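Local coordinates for uncharacterized protein (Eubacterium siraeum, PDB 4OBM) that is of unknown function but probably acts in cell-envelope assembly or its regulation, as a member of the LytR-CpsA-Psr family, at residues I204-S207 with D208-A211; T17-S20 with T21-F24; S186-L189 with D190-I193. One frame throughout, in Å; residues are numbered along the deposited sequence.

Contact 1 (I204-S207 with D208-A211); sequences IEQS and DYDA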
loop_
_atom_site.group_PDB
_atom_site.type_symbol
_atom_site.label_atom_id
_atom_site.label_comp_id
_atom_site.label_asym_id
_atom_site.label_seq_id
_atom_site.Cartn_x
_atom_site.Cartn_y
_atom_site.Cartn_z
ATOM N N ILE A 204 10.213 4.508 -9.642
ATOM C CA ILE A 204 9.389 3.853 -10.663
ATOM C C ILE A 204 9.645 4.597 -11.973
ATOM O O ILE A 204 9.439 5.809 -12.061
ATOM C CB ILE A 204 7.868 3.791 -10.279
ATOM C CG1 ILE A 204 7.619 2.797 -9.128
ATOM C CG2 ILE A 204 6.966 3.466 -11.497
ATOM C CD1 ILE A 204 6.179 2.660 -8.694
ATOM N N GLU A 205 10.103 3.874 -12.982
ATOM C CA GLU A 205 10.340 4.475 -14.288
ATOM C C GLU A 205 9.199 4.095 -15.209
ATOM O O GLU A 205 8.433 3.176 -14.890
ATOM C CB GLU A 205 11.716 4.054 -14.870
ATOM C CG GLU A 205 12.934 4.554 -14.095
ATOM C CD GLU A 205 12.986 6.032 -13.733
ATOM O OE1 GLU A 205 12.628 6.887 -14.581
ATOM O OE2 GLU A 205 13.397 6.335 -12.589
ATOM N N GLN A 206 9.079 4.798 -16.351
ATOM C CA GLN A 206 8.049 4.558 -17.361
ATOM C C GLN A 206 8.106 3.102 -17.883
ATOM O O GLN A 206 7.064 2.500 -18.108
ATOM C CB GLN A 206 8.208 5.566 -18.514
ATOM C CG GLN A 206 7.130 5.505 -19.591
ATOM C CD GLN A 206 5.785 5.896 -19.056
ATOM O OE1 GLN A 206 5.621 6.943 -18.418
ATOM N NE2 GLN A 206 4.799 5.051 -19.299
ATOM N N SER A 207 9.313 2.530 -18.000
ATOM C CA SER A 207 9.522 1.151 -18.461
ATOM C C SER A 207 8.886 0.119 -17.495
ATOM O O SER A 207 8.395 -0.907 -17.957
ATOM C CB SER A 207 11.011 0.871 -18.640
ATOM O OG SER A 207 11.748 1.173 -17.465
ATOM N N ASP A 208 8.878 0.420 -16.165
ATOM C CA ASP A 208 8.305 -0.421 -15.090
ATOM C C ASP A 208 6.799 -0.507 -15.220
ATOM O O ASP A 208 6.236 -1.604 -15.142
ATOM C CB ASP A 208 8.674 0.124 -13.700
ATOM C CG ASP A 208 10.159 0.231 -13.463
ATOM O OD1 ASP A 208 10.871 -0.744 -13.753
ATOM O OD2 ASP A 208 10.610 1.303 -12.991
ATOM N N TYR A 209 6.153 0.653 -15.433
ATOM C CA TYR A 209 4.712 0.741 -15.657
ATOM C C TYR A 209 4.313 0.050 -16.985
ATOM O O TYR A 209 3.364 -0.737 -16.970
ATOM C CB TYR A 209 4.243 2.215 -15.640
ATOM C CG TYR A 209 2.831 2.427 -16.154
ATOM C CD1 TYR A 209 1.729 2.273 -15.315
ATOM C CD2 TYR A 209 2.600 2.844 -17.466
ATOM C CE1 TYR A 209 0.432 2.513 -15.773
ATOM C CE2 TYR A 209 1.309 3.065 -17.937
ATOM C CZ TYR A 209 0.231 2.924 -17.081
ATOM O OH TYR A 209 -1.041 3.154 -17.546
ATOM N N ASP A 210 5.034 0.340 -18.115
ATOM C CA ASP A 210 4.762 -0.195 -19.455
ATOM C C ASP A 210 4.851 -1.728 -19.550
ATOM O O ASP A 210 4.264 -2.326 -20.454
ATOM C CB ASP A 210 5.728 0.405 -20.484
ATOM C CG ASP A 210 5.549 1.890 -20.755
ATOM O OD1 ASP A 210 4.630 2.509 -20.147
ATOM O OD2 ASP A 210 6.325 2.437 -21.555
ATOM N N ALA A 211 5.614 -2.347 -18.658
ATOM C CA ALA A 211 5.793 -3.789 -18.633
ATOM C C ALA A 211 4.688 -4.471 -17.810
ATOM O O ALA A 211 4.486 -5.688 -17.949
ATOM C CB ALA A 211 7.169 -4.121 -18.063
HETATM O O HOH W 1 12.092 -1.265 -16.314
#

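Contact 2 (T17-S20 with T21-F24); sequences TPDS and TYDF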
loop_
_atom_site.group_PDB
_atom_site.type_symbol
_atom_site.label_atom_id
_atom_site.label_comp_id
_atom_site.label_asym_id
_atom_site.label_seq_id
_atom_site.Cartn_x
_atom_site.Cartn_y
_atom_site.Cartn_z
ATOM N N THR A 17 -3.889 -13.659 -20.701
ATOM C CA THR A 17 -4.142 -14.015 -19.310
ATOM C C THR A 17 -2.782 -13.882 -18.593
ATOM O O THR A 17 -1.875 -14.679 -18.858
ATOM C CB THR A 17 -4.839 -15.384 -19.157
ATOM O OG1 THR A 17 -6.037 -15.391 -19.937
ATOM C CG2 THR A 17 -5.200 -15.692 -17.705
ATOM N N PRO A 18 -2.618 -12.826 -17.756
ATOM C CA PRO A 18 -1.329 -12.597 -17.060
ATOM C C PRO A 18 -0.843 -13.752 -16.188
ATOM O O PRO A 18 -1.606 -14.292 -15.388
ATOM C CB PRO A 18 -1.599 -11.382 -16.159
ATOM C CG PRO A 18 -2.817 -10.777 -16.664
ATOM C CD PRO A 18 -3.605 -11.793 -17.423
ATOM N N ASP A 19 0.448 -14.084 -16.313
ATOM C CA ASP A 19 1.101 -15.121 -15.512
ATOM C C ASP A 19 1.902 -14.467 -14.350
ATOM O O ASP A 19 1.827 -13.246 -14.166
ATOM C CB ASP A 19 1.986 -16.050 -16.386
ATOM C CG ASP A 19 2.811 -15.397 -17.490
ATOM O OD1 ASP A 19 3.355 -14.300 -17.259
ATOM O OD2 ASP A 19 2.957 -16.016 -18.564
ATOM N N SER A 20 2.642 -15.285 -13.562
ATOM C CA SER A 20 3.426 -14.850 -12.397
ATOM C C SER A 20 4.557 -13.851 -12.735
ATOM O O SER A 20 5.069 -13.218 -11.816
ATOM C CB SER A 20 4.021 -16.054 -11.671
ATOM O OG SER A 20 5.092 -16.652 -12.387
ATOM N N THR A 21 4.951 -13.719 -14.028
ATOM C CA THR A 21 6.015 -12.797 -14.463
ATOM C C THR A 21 5.548 -11.339 -14.314
ATOM O O THR A 21 6.376 -10.425 -14.235
ATOM C CB THR A 21 6.463 -13.106 -15.909
ATOM O OG1 THR A 21 5.387 -12.875 -16.819
ATOM C CG2 THR A 21 6.994 -14.526 -16.077
ATOM N N TYR A 22 4.223 -11.140 -14.231
ATOM C CA TYR A 22 3.576 -9.841 -14.074
ATOM C C TYR A 22 3.428 -9.426 -12.599
ATOM O O TYR A 22 2.999 -8.303 -12.331
ATOM C CB TYR A 22 2.203 -9.849 -14.755
ATOM C CG TYR A 22 2.296 -9.795 -16.262
ATOM C CD1 TYR A 22 2.487 -8.585 -16.926
ATOM C CD2 TYR A 22 2.181 -10.953 -17.030
ATOM C CE1 TYR A 22 2.560 -8.527 -18.315
ATOM C CE2 TYR A 22 2.266 -10.909 -18.419
ATOM C CZ TYR A 22 2.458 -9.694 -19.059
ATOM O OH TYR A 22 2.520 -9.649 -20.433
ATOM N N ASP A 23 3.771 -10.320 -11.656
ATOM C CA ASP A 23 3.687 -10.023 -10.215
ATOM C C ASP A 23 4.683 -8.915 -9.822
ATOM O O ASP A 23 5.808 -8.886 -10.326
ATOM C CB ASP A 23 3.971 -11.277 -9.360
ATOM C CG ASP A 23 2.980 -12.426 -9.423
ATOM O OD1 ASP A 23 2.003 -12.331 -10.196
ATOM O OD2 ASP A 23 3.188 -13.427 -8.699
ATOM N N PHE A 24 4.273 -8.016 -8.935
ATOM C CA PHE A 24 5.179 -6.969 -8.480
ATOM C C PHE A 24 4.808 -6.474 -7.090
ATOM O O PHE A 24 3.656 -6.614 -6.652
ATOM C CB PHE A 24 5.231 -5.795 -9.475
ATOM C CG PHE A 24 3.978 -4.951 -9.581
ATOM C CD1 PHE A 24 2.997 -5.248 -10.522
ATOM C CD2 PHE A 24 3.807 -3.825 -8.780
ATOM C CE1 PHE A 24 1.854 -4.445 -10.640
ATOM C CE2 PHE A 24 2.661 -3.039 -8.890
ATOM C CZ PHE A 24 1.698 -3.348 -9.824
HETATM O O HOH W 2 7.114 -11.337 -10.827
#

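Contact 3 (S186-L189 with D190-I193); sequences SKTL and DEYI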
loop_
_atom_site.group_PDB
_atom_site.type_symbol
_atom_site.label_atom_id
_atom_site.label_comp_id
_atom_site.label_asym_id
_atom_site.label_seq_id
_atom_site.Cartn_x
_atom_site.Cartn_y
_atom_site.Cartn_z
ATOM N N SER A 186 -6.449 1.948 -19.608
ATOM C CA SER A 186 -5.016 2.226 -19.624
ATOM C C SER A 186 -4.790 3.740 -19.846
ATOM O O SER A 186 -3.848 4.284 -19.288
ATOM C CB SER A 186 -4.297 1.390 -20.677
ATOM O OG SER A 186 -4.732 1.718 -21.985
ATOM N N LYS A 187 -5.701 4.411 -20.588
ATOM C CA LYS A 187 -5.678 5.861 -20.855
ATOM C C LYS A 187 -5.800 6.645 -19.535
ATOM O O LYS A 187 -5.041 7.599 -19.321
ATOM C CB LYS A 187 -6.810 6.246 -21.832
ATOM C CG LYS A 187 -6.726 7.675 -22.358
ATOM C CD LYS A 187 -7.738 7.934 -23.463
ATOM C CE LYS A 187 -7.416 9.211 -24.202
ATOM N NZ LYS A 187 -7.009 8.961 -25.617
ATOM N N THR A 188 -6.751 6.238 -18.662
ATOM C CA THR A 188 -6.978 6.825 -17.337
ATOM C C THR A 188 -5.767 6.534 -16.439
ATOM O O THR A 188 -5.200 7.460 -15.856
ATOM C CB THR A 188 -8.282 6.278 -16.740
ATOM O OG1 THR A 188 -9.391 6.711 -17.535
ATOM C CG2 THR A 188 -8.503 6.722 -15.318
ATOM N N LEU A 189 -5.351 5.253 -16.365
ATOM C CA LEU A 189 -4.182 4.829 -15.596
ATOM C C LEU A 189 -2.910 5.557 -16.050
ATOM O O LEU A 189 -2.003 5.741 -15.224
ATOM C CB LEU A 189 -3.973 3.309 -15.707
ATOM C CG LEU A 189 -4.861 2.414 -14.851
ATOM C CD1 LEU A 189 -4.557 0.956 -15.131
ATOM C CD2 LEU A 189 -4.690 2.706 -13.352
ATOM N N ASP A 190 -2.846 5.968 -17.355
ATOM C CA ASP A 190 -1.720 6.726 -17.925
ATOM C C ASP A 190 -1.626 8.105 -17.285
ATOM O O ASP A 190 -0.522 8.634 -17.172
ATOM C CB ASP A 190 -1.830 6.884 -19.453
ATOM C CG ASP A 190 -1.487 5.665 -20.282
ATOM O OD1 ASP A 190 -0.741 4.787 -19.781
ATOM O OD2 ASP A 190 -1.981 5.573 -21.417
ATOM N N GLU A 191 -2.788 8.695 -16.886
ATOM C CA GLU A 191 -2.816 9.988 -16.193
ATOM C C GLU A 191 -2.307 9.808 -14.759
ATOM O O GLU A 191 -1.646 10.690 -14.232
ATOM C CB GLU A 191 -4.230 10.604 -16.151
ATOM C CG GLU A 191 -4.922 10.817 -17.493
ATOM C CD GLU A 191 -6.446 10.841 -17.467
ATOM O OE1 GLU A 191 -7.040 10.788 -16.363
ATOM O OE2 GLU A 191 -7.048 10.891 -18.565
ATOM N N TYR A 192 -2.632 8.679 -14.123
ATOM C CA TYR A 192 -2.222 8.453 -12.735
ATOM C C TYR A 192 -0.705 8.265 -12.663
ATOM O O TYR A 192 -0.046 8.978 -11.914
ATOM C CB TYR A 192 -2.984 7.272 -12.089
ATOM C CG TYR A 192 -4.503 7.363 -12.140
ATOM C CD1 TYR A 192 -5.150 8.594 -12.243
ATOM C CD2 TYR A 192 -5.289 6.226 -12.049
ATOM C CE1 TYR A 192 -6.536 8.677 -12.344
ATOM C CE2 TYR A 192 -6.680 6.300 -12.111
ATOM C CZ TYR A 192 -7.300 7.532 -12.230
ATOM O OH TYR A 192 -8.678 7.609 -12.248
ATOM N N ILE A 193 -0.155 7.389 -13.511
ATOM C CA ILE A 193 1.273 7.124 -13.571
ATOM C C ILE A 193 2.072 8.348 -14.040
ATOM O O ILE A 193 3.203 8.529 -13.575
ATOM C CB ILE A 193 1.612 5.860 -14.403
ATOM C CG1 ILE A 193 2.956 5.258 -13.939
ATOM C CG2 ILE A 193 1.580 6.105 -15.906
ATOM C CD1 ILE A 193 2.932 4.696 -12.488
HETATM O O HOH W 3 -3.047 3.597 -22.865
#

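Contact 1 (I204-S207 with D208-A211)
Ile204 lies just ahead of helix 206-210, and its methyl CG2 passes 4.4 Å from Asp208 CB; the side chain also packs on Lys96 and Ile98 of strand 94-100. At Glu205 the contact turns polar. Glu205 N gives a short, nearly straight bond to Asp208 OD2 (2.6 Å, 167° at the hydrogen), reaching that oxygen on its anti side and a little out of the carboxylate plane. Glu205 is the N-cap and Asp208 the N3 residue, so this bond is one half of a capping box. The reciprocal bond, between the Glu205 carboxylate and Asp208 N, is absent: that side chain leads away, and Asp208 N bonds weakly to Glu205 O instead. Asp208 is thus held at the N-terminal end of the helix, where the N-H groups of the first turn would probably favour its negative charge; Lys96 adds a long, weak ion pair. Gln206 reaches forward one turn. With CG anti to the backbone N, the bend at CG (chi2 65°) turns the amide toward Asp210; the two side chains cross obliquely, and Gln206 NE2 donates to Asp210 OD1 at 2.7 Å. The donation is close to the amide plane but clearly tilted out of the carboxylate plane on its syn side, the two planes being 49° apart. Gln206 NE2 also stands 3.6 Å from Tyr209 CD2, oblique to the ring, whose hydroxyl bonds to Asp190 of helix 186-199. Beneath this side-chain bridge, Asp210 N donates to Gln206 O at 3.0 Å, so Gln206 and Asp210 are tied twice. Ser207 works through solvent: its OG is 2.7 Å from a water that donates to Asp208 OD1 at 2.9 Å. Ser207 O receives a weak bond from Ala211 N at 3.2 Å.

Contact 2 (T17-S20 with T21-F24)
A short 3-10 turn, in which Asp19 and Ser20 are bonded to Tyr22 and Asp23, leads the chain into strand 24-30 of the mixed sheet. The evidence is two successive i+3-to-i bonds: Tyr22 N to Asp19 O at 3.2 Å, and Asp23 N to Ser20 O, also at 3.2 Å. Both donors stand above the carbonyl planes, consistent with the tight winding. At the start of the turn, Asp19 turns its carboxylate forward to Thr21: chi1 of 40° sets CG between the backbone N and the carbonyl carbon, and Asp19 OD1 then accepts from Thr21 OG1 at a short 2.5 Å, nearly in line with its own C-O bond. Asp19 OD1 also lies 3.6 Å from Tyr22 CD2, with carboxylate and ring planes only 28° apart. Pro18 CB, one residue earlier, packs 3.9 Å from Tyr22 CD2, and both side chains lean on Ala215 of helix 213-220. Asp23 OD1 accepts from Ala48 N, while Lys212 NZ bonds to Thr21 O. One water spans the far end of the turn, donating to Ser20 O at 2.9 Å and to Asp23 O at 2.8 Å.

Contact 3 (S186-L189 with D190-I193)
One face of the Tyr192 ring is occupied by the backbone carbonyl of Thr188, whose O sits 3.7 Å above the plane, over the ring centre. On that same face, Thr188 CG2 sits over the hydroxyl end, 3.2 Å from Tyr192 OH, and Leu189 CD2 meets Tyr192 CD2 obliquely at 3.8 Å. Tyr192 chi1 of -55° explains this: with CG turned away from its own carbonyl carbon, the ring tilts back along the helix over the preceding turn. Thr188 O takes an i+3 bond from Glu191 N at 2.9 Å and a weak i+4 bond from Tyr192 N, while Asp190 N to Ser186 O (2.8 Å) and Ile193 N to Leu189 O (3.0 Å, 174°) are i+4 bonds of helix 186-199. Replacing Tyr192 with an alanine would probably strip the Thr188 carbonyl of its ring cover and leave the Thr188 methyl and Leu189 CD2 without their aromatic partner. On another side of the helix, a water 2.7 Å from Ser186 OG donates to Asp190 OD2, also at 2.7 Å, while Asp190 OD1 is taken by Tyr209. The helix is packed on several sides: Leu189 against Ile216 and Val217 of helix 213-220, Ile193 against helix 206-210, and Tyr192 touching Met111 and Val112 near the end of helix 102-112 and meeting the Phe181 ring at about 60°.

In the fold
None of the three contacts is central: each centre is 18 or 19 Å from that of the chain. Contacts 1 and 2 are surface arrangements held mainly by polar bonds, whereas contact 3 is partly buried and its side-chain contact is mostly aromatic and aliphatic; contact 2 has one such pair, Pro18 on Tyr22. Contact 1 caps the start of a short helix, contact 2 is a turn feeding a sheet strand, and contact 3 lies in the first turns of a longer helix. Contact 1 joins the others: Tyr209 OH is 2.8 Å from Asp190 OD1, and Ala211 O packs 3.5 Å from Tyr22 CE1. Contacts 2 and 3 do not touch, yet both rest on helix 213-220.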